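PDB 3MPR: putative endonuclease/exonuclease/phosphatase family protein from Bacteroides thetaiotaomicron, which probably acts as a metal-dependent nuclease of the DNase I-like superfamily, perhaps with endonuclease and 3'-5' RNA exonuclease activity. Local coordinates for residues S154-L157 with V158-K161; I86-T90 with D91-I95; N180-Q183 with T184-S187; I146-K149 with A150-E153; E202-D205 with Y206-A209. One frame throughout, in Å; residues are numbered along the deposited sequence.

Contact 1: residues S154-L157 with V158-K161; sequences SAFL and VQEK. With ACY (acetic acid), chain F.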
loop_
_atom_site.group_PDB
_atom_site.type_symbol
_atom_site.label_atom_id
_atom_site.label_comp_id
_atom_site.label_asym_id
_atom_site.label_seq_id
_atom_site.Cartn_x
_atom_site.Cartn_y
_atom_site.Cartn_z
ATOM N N SER A 154 11.962 -8.044 29.639
ATOM C CA SER A 154 12.527 -7.850 28.308
ATOM C C SER A 154 12.439 -6.388 27.886
ATOM O O SER A 154 13.390 -5.825 27.339
ATOM C CB SER A 154 11.834 -8.753 27.284
ATOM O OG SER A 154 12.208 -10.107 27.480
ATOM N N ALA A 155 11.289 -5.773 28.138
ATOM C CA ALA A 155 11.085 -4.393 27.724
ATOM C C ALA A 155 12.152 -3.490 28.322
ATOM O O ALA A 155 12.718 -2.630 27.633
ATOM C CB ALA A 155 9.689 -3.917 28.100
ATOM N N PHE A 156 12.454 -3.697 29.601
ATOM C CA PHE A 156 13.456 -2.860 30.262
ATOM C C PHE A 156 14.895 -3.186 29.867
ATOM O O PHE A 156 15.739 -2.302 29.808
ATOM C CB PHE A 156 13.250 -2.867 31.780
ATOM C CG PHE A 156 11.992 -2.166 32.198
ATOM C CD1 PHE A 156 11.880 -0.792 32.055
ATOM C CD2 PHE A 156 10.909 -2.878 32.682
ATOM C CE1 PHE A 156 10.720 -0.140 32.413
ATOM C CE2 PHE A 156 9.742 -2.231 33.038
ATOM C CZ PHE A 156 9.649 -0.863 32.906
ATOM N N LEU A 157 15.166 -4.450 29.563
ATOM C CA LEU A 157 16.482 -4.839 29.056
ATOM C C LEU A 157 16.730 -4.191 27.695
ATOM O O LEU A 157 17.821 -3.705 27.403
ATOM C CB LEU A 157 16.576 -6.355 28.937
ATOM C CG LEU A 157 17.731 -6.920 28.104
ATOM C CD1 LEU A 157 19.085 -6.527 28.691
ATOM C CD2 LEU A 157 17.609 -8.444 27.995
ATOM N N VAL A 158 15.704 -4.174 26.855
ATOM C CA VAL A 158 15.857 -3.527 25.563
ATOM C C VAL A 158 16.169 -2.045 25.738
ATOM O O VAL A 158 17.064 -1.509 25.084
ATOM C CB VAL A 158 14.639 -3.771 24.646
ATOM C CG1 VAL A 158 14.691 -2.846 23.446
ATOM C CG2 VAL A 158 14.621 -5.228 24.200
ATOM N N GLN A 159 15.461 -1.385 26.648
ATOM C CA GLN A 159 15.725 0.023 26.897
ATOM C C GLN A 159 17.149 0.239 27.466
ATOM O O GLN A 159 17.798 1.219 27.154
ATOM C CB GLN A 159 14.642 0.610 27.798
ATOM C CG GLN A 159 13.278 0.648 27.105
ATOM C CD GLN A 159 12.125 0.877 28.058
ATOM O OE1 GLN A 159 11.241 0.030 28.200
ATOM N NE2 GLN A 159 12.114 2.036 28.699
ATOM N N GLU A 160 17.643 -0.683 28.278
ATOM C CA GLU A 160 19.038 -0.570 28.725
ATOM C C GLU A 160 20.026 -0.703 27.558
ATOM O O GLU A 160 20.994 0.050 27.465
ATOM C CB GLU A 160 19.351 -1.569 29.829
ATOM C CG GLU A 160 18.649 -1.252 31.151
ATOM C CD GLU A 160 19.050 0.109 31.730
ATOM O OE1 GLU A 160 20.180 0.231 32.255
ATOM O OE2 GLU A 160 18.236 1.057 31.658
ATOM N N LYS A 161 19.773 -1.650 26.656
ATOM C CA LYS A 161 20.622 -1.826 25.481
ATOM C C LYS A 161 20.565 -0.631 24.532
ATOM O O LYS A 161 21.548 -0.316 23.869
ATOM C CB LYS A 161 20.271 -3.131 24.729
ATOM C CG LYS A 161 20.662 -4.395 25.493
ATOM C CD LYS A 161 22.188 -4.586 25.554
ATOM C CE LYS A 161 22.556 -5.728 26.502
ATOM N NZ LYS A 161 24.025 -5.989 26.550
HETATM C C ACY F . 25.774 -8.331 27.821
HETATM O O ACY F . 26.612 -7.482 27.396
HETATM O OXT ACY F . 24.540 -8.137 28.016
HETATM C CH3 ACY F . 26.284 -9.697 28.133
HETATM O O HOH W 1 15.565 0.050 31.517
#
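From Ser154 to Lys161 the backbone runs as uninterrupted alpha helix, with Val158 N reaching Ser154 O at 2.9 Å and Gln159, Glu160 and Lys161 N bonded in turn to the carbonyls of Ala155, Phe156 and Leu157. The stretch belongs to the connecting helix of a beta-alpha-beta unit, between strands 135-142 and 173-178. On one flank Leu157 and Lys161 lie alongside each other, pointing the same way. With CG opposite its backbone N (chi1 165°), Leu157 brings CD1 to 4.2 Å from Lys161 CG, so the aliphatic part of the lysine rests against the leucine methyl. Both side chains also meet Phe101 of strand 93-102. On another side the Phe156 ring runs beside the side chain of Gln159, and both pack on helix 186-192. Phe156 O accepts the Glu160 amide at 2.9 Å and a water hydrogen as well; that water also donates to Glu160 OE2, whose carboxylate has a salt bridge to Lys163. Lys161 NZ, paired with Glu164 further along the helix, also donates to OXT of a bound acetic acid, probably from the crystallisation liquor, with 2.7 Å between NZ and OXT.

Contact 2: residues I86-T90 with D91-I95; sequences IFYRT and DKFDI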
loop_
_atom_site.group_PDB
_atom_site.type_symbol
_atom_site.label_atom_id
_atom_site.label_comp_id
_atom_site.label_asym_id
_atom_site.label_seq_id
_atom_site.Cartn_x
_atom_site.Cartn_y
_atom_site.Cartn_z
ATOM N N ILE A 86 16.823 -8.634 10.555
ATOM C CA ILE A 86 16.535 -7.291 10.020
ATOM C C ILE A 86 17.023 -7.209 8.574
ATOM O O ILE A 86 18.183 -7.521 8.295
ATOM C CB ILE A 86 17.221 -6.196 10.875
ATOM C CG1 ILE A 86 16.673 -6.220 12.309
ATOM C CG2 ILE A 86 17.050 -4.801 10.258
ATOM C CD1 ILE A 86 17.593 -5.529 13.345
ATOM N N PHE A 87 16.128 -6.836 7.655
ATOM C CA PHE A 87 16.472 -6.663 6.249
ATOM C C PHE A 87 16.618 -5.179 5.955
ATOM O O PHE A 87 15.892 -4.361 6.520
ATOM C CB PHE A 87 15.368 -7.245 5.337
ATOM C CG PHE A 87 15.396 -8.749 5.214
ATOM C CD1 PHE A 87 14.902 -9.555 6.228
ATOM C CD2 PHE A 87 15.875 -9.347 4.061
ATOM C CE1 PHE A 87 14.922 -10.926 6.114
ATOM C CE2 PHE A 87 15.891 -10.722 3.939
ATOM C CZ PHE A 87 15.412 -11.513 4.970
ATOM N N TYR A 88 17.540 -4.820 5.064
ATOM C CA TYR A 88 17.730 -3.413 4.726
ATOM C C TYR A 88 18.256 -3.276 3.306
ATOM O O TYR A 88 18.844 -4.212 2.765
ATOM C CB TYR A 88 18.679 -2.739 5.719
ATOM C CG TYR A 88 20.074 -3.307 5.656
ATOM C CD1 TYR A 88 20.367 -4.528 6.240
ATOM C CD2 TYR A 88 21.091 -2.640 4.982
ATOM C CE1 TYR A 88 21.645 -5.069 6.173
ATOM C CE2 TYR A 88 22.368 -3.172 4.913
ATOM C CZ TYR A 88 22.631 -4.389 5.516
ATOM O OH TYR A 88 23.885 -4.949 5.454
ATOM N N ARG A 89 18.020 -2.117 2.691
ATOM C CA ARG A 89 18.517 -1.849 1.339
ATOM C C ARG A 89 19.990 -1.504 1.407
ATOM O O ARG A 89 20.364 -0.537 2.062
ATOM C CB ARG A 89 17.772 -0.675 0.710
ATOM C CG ARG A 89 16.365 -1.013 0.291
ATOM C CD ARG A 89 15.820 0.053 -0.625
ATOM N NE ARG A 89 16.616 0.181 -1.842
ATOM C CZ ARG A 89 16.190 0.818 -2.928
ATOM N NH1 ARG A 89 14.978 1.358 -2.938
ATOM N NH2 ARG A 89 16.962 0.908 -4.002
ATOM N N THR A 90 20.830 -2.275 0.726
ATOM C CA THR A 90 22.266 -2.047 0.858
ATOM C C THR A 90 22.684 -0.740 0.177
ATOM O O THR A 90 23.700 -0.138 0.534
ATOM C CB THR A 90 23.111 -3.226 0.329
ATOM O OG1 THR A 90 22.818 -3.457 -1.049
ATOM C CG2 THR A 90 22.832 -4.495 1.126
ATOM N N ASP A 91 21.906 -0.298 -0.803
ATOM C CA ASP A 91 22.234 0.962 -1.471
ATOM C C ASP A 91 21.883 2.183 -0.626
ATOM O O ASP A 91 22.284 3.299 -0.963
ATOM C CB ASP A 91 21.615 1.051 -2.882
ATOM C CG ASP A 91 20.088 1.204 -2.870
ATOM O OD1 ASP A 91 19.461 1.135 -1.796
ATOM O OD2 ASP A 91 19.507 1.380 -3.964
ATOM N N LYS A 92 21.160 1.975 0.479
ATOM C CA LYS A 92 20.767 3.094 1.349
ATOM C C LYS A 92 21.505 3.215 2.688
ATOM O O LYS A 92 21.663 4.318 3.203
ATOM C CB LYS A 92 19.263 3.055 1.616
ATOM C CG LYS A 92 18.426 3.581 0.462
ATOM C CD LYS A 92 16.945 3.448 0.791
ATOM C CE LYS A 92 16.091 3.568 -0.461
ATOM N NZ LYS A 92 15.683 4.970 -0.700
ATOM N N PHE A 93 21.959 2.095 3.249
ATOM C CA PHE A 93 22.550 2.120 4.587
ATOM C C PHE A 93 23.863 1.370 4.627
ATOM O O PHE A 93 24.018 0.346 3.954
ATOM C CB PHE A 93 21.603 1.466 5.605
ATOM C CG PHE A 93 20.201 1.998 5.557
ATOM C CD1 PHE A 93 19.225 1.335 4.834
ATOM C CD2 PHE A 93 19.861 3.169 6.234
ATOM C CE1 PHE A 93 17.924 1.823 4.785
ATOM C CE2 PHE A 93 18.569 3.664 6.184
ATOM C CZ PHE A 93 17.598 2.992 5.458
ATOM N N ASP A 94 24.795 1.873 5.430
ATOM C CA ASP A 94 25.943 1.070 5.853
ATOM C C ASP A 94 25.688 0.579 7.268
ATOM O O ASP A 94 24.982 1.233 8.038
ATOM C CB ASP A 94 27.228 1.910 5.855
ATOM C CG ASP A 94 27.765 2.162 4.451
ATOM O OD1 ASP A 94 27.812 1.208 3.653
ATOM O OD2 ASP A 94 28.136 3.314 4.153
ATOM N N ILE A 95 26.272 -0.564 7.620
ATOM C CA ILE A 95 26.214 -1.035 8.995
ATOM C C ILE A 95 27.454 -0.577 9.726
ATOM O O ILE A 95 28.570 -0.854 9.296
ATOM C CB ILE A 95 26.116 -2.546 9.072
ATOM C CG1 ILE A 95 24.719 -2.985 8.628
ATOM C CG2 ILE A 95 26.426 -3.025 10.501
ATOM C CD1 ILE A 95 24.576 -4.478 8.463
#
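Three flat groups define this tight reversal. The Arg89 guanidinium has Lys92 CE over one face and Asp91 OD2 at its edge; the Tyr88 ring has Phe93 O at its edge, near the ring plane; and Lys92 CB lies over one face of the Phe93 ring, offset toward the rim. The chain turns between strand 86-89 and the start of strand 93-102, whose short segments make an angle of 132°. These strands belong to the two large mixed sheets, so the turn crosses between them. Arg89 O accepts two amides, Phe93 N at 3.3 Å nearly in line with the carbonyl and Lys92 N from well above its plane. Arg89 and Asp91 form a salt bridge, NH2 to OD2 at 2.6 Å and NE to OD1 at 3.0 Å, their planes 23° apart; both hydrogen bonds are bent and weak. A bend at chi3 (61°) turns the NE and NH2 edge of the guanidinium toward the Asp91 carboxylate. Beyond the turn, Ile95 CD1 comes obliquely to the phenol end of Tyr88, 3.5 Å from CZ, the side chains crossing at about a right angle. A leucine in place of Arg89 would probably leave the Asp91 carboxylate without its mate across the turn and uncover the Lys92 methylenes. With Lys92 NZ 4.3 Å from Arg89 NH1, the Asp91 charge is likely to offset some repulsion between these cations.

Contact 3: residues N180-Q183 with T184-S187; sequences NVDQ and THQS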
loop_
_atom_site.group_PDB
_atom_site.type_symbol
_atom_site.label_atom_id
_atom_site.label_comp_id
_atom_site.label_asym_id
_atom_site.label_seq_id
_atom_site.Cartn_x
_atom_site.Cartn_y
_atom_site.Cartn_z
ATOM N N ASN A 180 3.593 -10.403 20.869
ATOM C CA ASN A 180 2.752 -11.527 21.306
ATOM C C ASN A 180 1.467 -11.143 22.028
ATOM O O ASN A 180 0.446 -11.792 21.835
ATOM C CB ASN A 180 3.553 -12.570 22.112
ATOM C CG ASN A 180 3.779 -13.864 21.324
ATOM O OD1 ASN A 180 4.859 -14.474 21.377
ATOM N ND2 ASN A 180 2.759 -14.283 20.583
ATOM N N VAL A 181 1.502 -10.084 22.837
ATOM C CA VAL A 181 0.276 -9.603 23.474
ATOM C C VAL A 181 -0.015 -8.162 23.083
ATOM O O VAL A 181 0.880 -7.433 22.671
ATOM C CB VAL A 181 0.354 -9.671 25.001
ATOM C CG1 VAL A 181 0.613 -11.106 25.463
ATOM C CG2 VAL A 181 1.428 -8.700 25.515
ATOM N N ASP A 182 -1.268 -7.751 23.242
ATOM C CA ASP A 182 -1.710 -6.469 22.701
ATOM C C ASP A 182 -1.478 -5.265 23.612
ATOM O O ASP A 182 -0.865 -5.373 24.686
ATOM C CB ASP A 182 -3.171 -6.548 22.223
ATOM C CG ASP A 182 -4.180 -6.496 23.367
ATOM O OD1 ASP A 182 -3.796 -6.255 24.526
ATOM O OD2 ASP A 182 -5.375 -6.675 23.093
ATOM N N GLN A 183 -1.971 -4.117 23.167
ATOM C CA GLN A 183 -1.660 -2.838 23.797
ATOM C C GLN A 183 -2.285 -2.617 25.180
ATOM O O GLN A 183 -1.969 -1.630 25.830
ATOM C CB GLN A 183 -2.033 -1.681 22.883
ATOM C CG GLN A 183 -3.533 -1.552 22.608
ATOM C CD GLN A 183 -3.994 -2.398 21.447
ATOM O OE1 GLN A 183 -3.322 -3.352 21.053
ATOM N NE2 GLN A 183 -5.153 -2.051 20.886
ATOM N N THR A 184 -3.139 -3.526 25.638
ATOM C CA THR A 184 -3.668 -3.408 27.007
ATOM C C THR A 184 -2.678 -3.895 28.072
ATOM O O THR A 184 -2.881 -3.657 29.271
ATOM C CB THR A 184 -4.953 -4.233 27.214
ATOM O OG1 THR A 184 -4.639 -5.631 27.114
ATOM C CG2 THR A 184 -6.009 -3.860 26.182
ATOM N N HIS A 185 -1.618 -4.568 27.633
ATOM C CA HIS A 185 -0.739 -5.326 28.540
ATOM C C HIS A 185 0.403 -4.542 29.179
ATOM O O HIS A 185 0.866 -3.544 28.648
ATOM C CB HIS A 185 -0.177 -6.564 27.832
ATOM C CG HIS A 185 -1.219 -7.591 27.519
ATOM N ND1 HIS A 185 -1.306 -8.792 28.190
ATOM C CD2 HIS A 185 -2.241 -7.577 26.636
ATOM C CE1 HIS A 185 -2.335 -9.478 27.724
ATOM N NE2 HIS A 185 -2.918 -8.763 26.778
ATOM N N GLN A 186 0.863 -5.037 30.326
ATOM C CA GLN A 186 1.925 -4.388 31.072
ATOM C C GLN A 186 3.198 -4.194 30.251
ATOM O O GLN A 186 3.848 -3.164 30.367
ATOM C CB GLN A 186 2.248 -5.173 32.350
ATOM C CG GLN A 186 3.191 -4.429 33.277
ATOM C CD GLN A 186 3.418 -5.152 34.588
ATOM O OE1 GLN A 186 2.818 -6.199 34.851
ATOM N NE2 GLN A 186 4.293 -4.600 35.416
ATOM N N SER A 187 3.550 -5.173 29.419
ATOM C CA SER A 187 4.780 -5.078 28.634
ATOM C C SER A 187 4.696 -4.041 27.514
ATOM O O SER A 187 5.713 -3.536 27.061
ATOM C CB SER A 187 5.202 -6.448 28.082
ATOM O OG SER A 187 4.171 -7.021 27.289
#
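A type I beta turn from Asp182 to His185 joins the two segments, closed by His185 N donating to Asp182 O at 3.1 Å, and it delivers the chain into helix 186-192 with His185 at the N-cap position. Asp182 also grips the turn through its carboxylate: OD1 and Thr184 N make an Asx turn, and Thr184 OG1 is a second donor to the same oxygen. OD1 takes Thr184 OG1 at 2.8 Å through its syn lone pair and Thr184 N at 3.0 Å from above the carboxylate plane, while OD2 is bonded to Ser225 OG. The chi1 of 77° holds the carboxylate between the backbone N and carbonyl carbon of Asp182, which sets OD1 within bonding distance of Thr184. The same OD1 lies at the edge of the His185 ring, near its plane, beside CD2. Val181 covers one face of that imidazole: its CB stands 3.6 Å from the ring centroid and 6° off the normal, a CH-pi contact, and CG2 reaches on to Ser187 OG at 3.7 Å. Without the carboxylate, as with an alanine here, Thr184 OG1 and N would probably lose their shared acceptor and Ser225 OG this partner, leaving Thr184 freer to turn. The turn follows strand 173-178; Gln183 ties it to the backbone of Glu224 and Arg226, and Val181 and Ser187 pack on Arg151 of helix 148-164.

Contact 4: residues I146-K149 with A150-E153; sequences IGKK and ARVE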
loop_
_atom_site.group_PDB
_atom_site.type_symbol
_atom_site.label_atom_id
_atom_site.label_comp_id
_atom_site.label_asym_id
_atom_site.label_seq_id
_atom_site.Cartn_x
_atom_site.Cartn_y
_atom_site.Cartn_z
ATOM N N ILE A 146 4.235 -17.093 26.784
ATOM C CA ILE A 146 3.849 -17.578 28.111
ATOM C C ILE A 146 4.375 -16.707 29.251
ATOM O O ILE A 146 3.644 -16.405 30.194
ATOM C CB ILE A 146 4.369 -19.011 28.367
ATOM C CG1 ILE A 146 3.798 -20.001 27.344
ATOM C CG2 ILE A 146 4.060 -19.443 29.800
ATOM C CD1 ILE A 146 2.289 -19.963 27.210
ATOM N N GLY A 147 5.642 -16.306 29.164
ATOM C CA GLY A 147 6.290 -15.604 30.258
ATOM C C GLY A 147 5.954 -14.131 30.380
ATOM O O GLY A 147 6.551 -13.292 29.710
ATOM N N LYS A 148 4.988 -13.811 31.238
ATOM C CA LYS A 148 4.598 -12.426 31.456
ATOM C C LYS A 148 5.741 -11.639 32.095
ATOM O O LYS A 148 6.074 -10.532 31.667
ATOM C CB LYS A 148 3.349 -12.363 32.337
ATOM C CG LYS A 148 2.824 -10.956 32.585
ATOM C CD LYS A 148 1.610 -11.000 33.501
ATOM C CE LYS A 148 0.818 -9.706 33.456
ATOM N NZ LYS A 148 1.698 -8.522 33.642
ATOM N N LYS A 149 6.343 -12.200 33.132
ATOM C CA LYS A 149 7.460 -11.518 33.765
ATOM C C LYS A 149 8.567 -11.305 32.738
ATOM O O LYS A 149 9.189 -10.243 32.689
ATOM C CB LYS A 149 7.999 -12.309 34.960
ATOM C CG LYS A 149 9.186 -11.625 35.620
ATOM C CD LYS A 149 9.578 -12.288 36.936
ATOM C CE LYS A 149 10.566 -11.413 37.699
ATOM N NZ LYS A 149 11.381 -12.225 38.636
ATOM N N ALA A 150 8.802 -12.317 31.910
ATOM C CA ALA A 150 9.842 -12.220 30.882
ATOM C C ALA A 150 9.580 -11.074 29.902
ATOM O O ALA A 150 10.498 -10.351 29.538
ATOM C CB ALA A 150 9.981 -13.523 30.142
ATOM N N ARG A 151 8.329 -10.903 29.477
ATOM C CA ARG A 151 7.989 -9.797 28.580
ATOM C C ARG A 151 8.263 -8.424 29.201
ATOM O O ARG A 151 8.814 -7.533 28.548
ATOM C CB ARG A 151 6.530 -9.887 28.105
ATOM C CG ARG A 151 6.238 -11.080 27.187
ATOM C CD ARG A 151 4.852 -10.936 26.545
ATOM N NE ARG A 151 3.771 -10.925 27.521
ATOM C CZ ARG A 151 3.076 -12.001 27.890
ATOM N NH1 ARG A 151 3.358 -13.196 27.382
ATOM N NH2 ARG A 151 2.105 -11.886 28.778
ATOM N N VAL A 152 7.884 -8.253 30.463
ATOM C CA VAL A 152 8.114 -6.992 31.151
ATOM C C VAL A 152 9.618 -6.751 31.328
ATOM O O VAL A 152 10.138 -5.680 30.995
ATOM C CB VAL A 152 7.392 -6.955 32.516
ATOM C CG1 VAL A 152 7.698 -5.657 33.248
ATOM C CG2 VAL A 152 5.885 -7.110 32.320
ATOM N N GLU A 153 10.319 -7.756 31.843
ATOM C CA GLU A 153 11.765 -7.642 32.019
ATOM C C GLU A 153 12.442 -7.377 30.681
ATOM O O GLU A 153 13.388 -6.586 30.591
ATOM C CB GLU A 153 12.328 -8.911 32.653
ATOM C CG GLU A 153 11.815 -9.160 34.074
ATOM C CD GLU A 153 12.453 -8.232 35.115
ATOM O OE1 GLU A 153 13.453 -7.545 34.802
ATOM O OE2 GLU A 153 11.948 -8.192 36.259
#
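Arg151 N donates to Gly147 O at 3.0 Å, the opening bond of helix 148-164, where Gly147 sits at the N-cap position. The next bonds follow in order: Val152 N bonds to Lys148 O at 3.1 Å, and Glu153 N to Lys149 O at 2.9 Å, nearly straight at 173°. The amides at a helix start lack carbonyls one turn back, and here Asp115 takes their place, accepting Lys149 N on OD2 and Ala150 N on OD1. Just before the helix, Asp144 OD1 accepts the amides of Ile146 and Gly147, fixing the approach to the N-cap. The Arg151 guanidinium folds back over the start of the helix through a bend at chi3 (-62°), with Gly147 O and Lys148 CA over one face, both offset toward the rim. NH1 is held by the carbonyl of Asp144, with a weaker bond to that of His145. Lys149 and Glu153 lie alongside each other, CG to CG at 3.9 Å; their NZ and OE2 are 4.7 Å apart, too far for a salt bridge, so any attraction between them is probably weak. This helix start follows strand 135-142 in a beta-alpha-beta crossover that leads on to strand 173-178, and Val152 faces helix 186-192 through Gln186.

Contact 5: residues E202-D205 with Y206-A209; sequences EKCD and YRYA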
loop_
_atom_site.group_PDB
_atom_site.type_symbol
_atom_site.label_atom_id
_atom_site.label_comp_id
_atom_site.label_asym_id
_atom_site.label_seq_id
_atom_site.Cartn_x
_atom_site.Cartn_y
_atom_site.Cartn_z
ATOM N N GLU A 202 0.133 5.498 17.832
ATOM C CA GLU A 202 -0.418 6.623 18.582
ATOM C C GLU A 202 0.128 7.959 18.101
ATOM O O GLU A 202 -0.587 8.961 18.101
ATOM C CB GLU A 202 -0.155 6.474 20.089
ATOM C CG GLU A 202 -0.770 5.230 20.722
ATOM C CD GLU A 202 -2.296 5.278 20.806
ATOM O OE1 GLU A 202 -2.891 6.355 20.590
ATOM O OE2 GLU A 202 -2.900 4.224 21.083
ATOM N N LYS A 203 1.391 7.990 17.692
ATOM C CA LYS A 203 2.025 9.279 17.411
ATOM C C LYS A 203 1.980 9.735 15.945
ATOM O O LYS A 203 2.302 10.884 15.647
ATOM C CB LYS A 203 3.467 9.291 17.928
ATOM C CG LYS A 203 3.565 9.046 19.429
ATOM C CD LYS A 203 2.543 9.881 20.198
ATOM C CE LYS A 203 2.592 9.590 21.690
ATOM N NZ LYS A 203 1.488 10.280 22.428
ATOM N N CYS A 204 1.600 8.842 15.036
ATOM C CA CYS A 204 1.579 9.181 13.618
ATOM C C CYS A 204 0.683 10.399 13.345
ATOM O O CYS A 204 -0.325 10.587 14.014
ATOM C CB CYS A 204 1.084 7.984 12.784
ATOM S SG CYS A 204 -0.590 7.424 13.183
ATOM N N ASP A 205 1.062 11.216 12.363
ATOM C CA ASP A 205 0.154 12.234 11.823
ATOM C C ASP A 205 -1.033 11.593 11.126
ATOM O O ASP A 205 -2.180 12.016 11.313
ATOM C CB ASP A 205 0.872 13.130 10.815
ATOM C CG ASP A 205 1.971 13.965 11.450
ATOM O OD1 ASP A 205 1.864 14.280 12.648
ATOM O OD2 ASP A 205 2.941 14.300 10.742
ATOM N N TYR A 206 -0.744 10.586 10.308
ATOM C CA TYR A 206 -1.756 9.918 9.502
ATOM C C TYR A 206 -1.836 8.415 9.821
ATOM O O TYR A 206 -0.845 7.692 9.705
ATOM C CB TYR A 206 -1.519 10.151 8.000
ATOM C CG TYR A 206 -2.709 9.701 7.180
ATOM C CD1 TYR A 206 -3.692 10.607 6.792
ATOM C CD2 TYR A 206 -2.883 8.355 6.849
ATOM C CE1 TYR A 206 -4.820 10.186 6.075
ATOM C CE2 TYR A 206 -3.995 7.927 6.133
ATOM C CZ TYR A 206 -4.956 8.840 5.749
ATOM O OH TYR A 206 -6.066 8.413 5.059
ATOM N N ARG A 207 -3.019 7.958 10.224
ATOM C CA ARG A 207 -3.224 6.558 10.579
ATOM C C ARG A 207 -4.137 5.844 9.579
ATOM O O ARG A 207 -5.270 6.277 9.333
ATOM C CB ARG A 207 -3.800 6.450 11.994
ATOM C CG ARG A 207 -4.025 5.007 12.492
ATOM C CD ARG A 207 -4.840 4.996 13.783
ATOM N NE ARG A 207 -4.120 5.601 14.898
ATOM C CZ ARG A 207 -4.700 6.192 15.939
ATOM N NH1 ARG A 207 -6.024 6.282 16.018
ATOM N NH2 ARG A 207 -3.948 6.709 16.902
ATOM N N TYR A 208 -3.621 4.759 9.004
ATOM C CA TYR A 208 -4.358 3.896 8.084
ATOM C C TYR A 208 -4.397 2.501 8.704
ATOM O O TYR A 208 -3.438 1.745 8.614
ATOM C CB TYR A 208 -3.651 3.855 6.719
ATOM C CG TYR A 208 -4.360 3.033 5.665
ATOM C CD1 TYR A 208 -5.710 3.205 5.419
ATOM C CD2 TYR A 208 -3.671 2.086 4.916
ATOM C CE1 TYR A 208 -6.366 2.453 4.463
ATOM C CE2 TYR A 208 -4.318 1.334 3.947
ATOM C CZ TYR A 208 -5.665 1.533 3.728
ATOM O OH TYR A 208 -6.314 0.802 2.771
ATOM N N ALA A 209 -5.506 2.167 9.350
ATOM C CA ALA A 209 -5.553 0.958 10.163
ATOM C C ALA A 209 -6.896 0.262 10.021
ATOM O O ALA A 209 -7.773 0.442 10.850
ATOM C CB ALA A 209 -5.290 1.298 11.624
HETATM O O HOH W 2 -5.195 7.913 19.244
#
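Glu202, in the last turn of helix 200-203, lies alongside Arg207 and points the same way, its carboxylate plane turned 74° from the guanidinium. The direct salt bridge is long, with OE1 3.9 Å from Arg207 NH2, and a water spans the gap by donating to OE1 at 3.1 Å and accepting from NH2 at 2.9 Å, in the plane of the guanidinium at its edge. Arg207 is further held by Tyr201, whose carbonyl accepts from NH2 and whose ring makes a cation-pi contact. Next, Cys204 leaves helical geometry. With chi1 at 60°, its SG sits between the backbone N and carbonyl carbon and comes to 3.6 Å from Arg207 CB, at the root of the side chain that reaches back to the helix. Asp205 completes the bend; its OD2 bonds to His237 NE2, drawing the turn to the neighbouring strand. Helix 200-203 thus passes through this short bend into strand 206-208, an outermost strand of the larger mixed sheet within this chain. There the backbones of Tyr206 and Tyr208 pair with strand 237-243, while the Tyr206 hydroxyl bonds to Gln37 and Gln40 of the second subunit, and the Tyr208 ring stacks on Tyr41 of that subunit.

In the fold
Along the chain the order is contact 2, contact 4, contact 1, contact 3 and contact 5. Contacts 4 and 1 are successive parts of helix 148-164, with centres 12 Å apart. Contact 3, about 10 Å from contact 4 between centres, packs on it and also meets contact 1, where Ser187 touches Ala155, so the start of helix 186-192 leans on helix 148-164. These three thus belong to one helical layer beside the sheets. Contact 2, about 31 Å from contact 4 between centres, joins the two mixed sheets that characterise the DNase I-like fold. Contact 5 reaches the same seven-stranded sheet as contact 2, but at its far edge, at the interface with the second subunit.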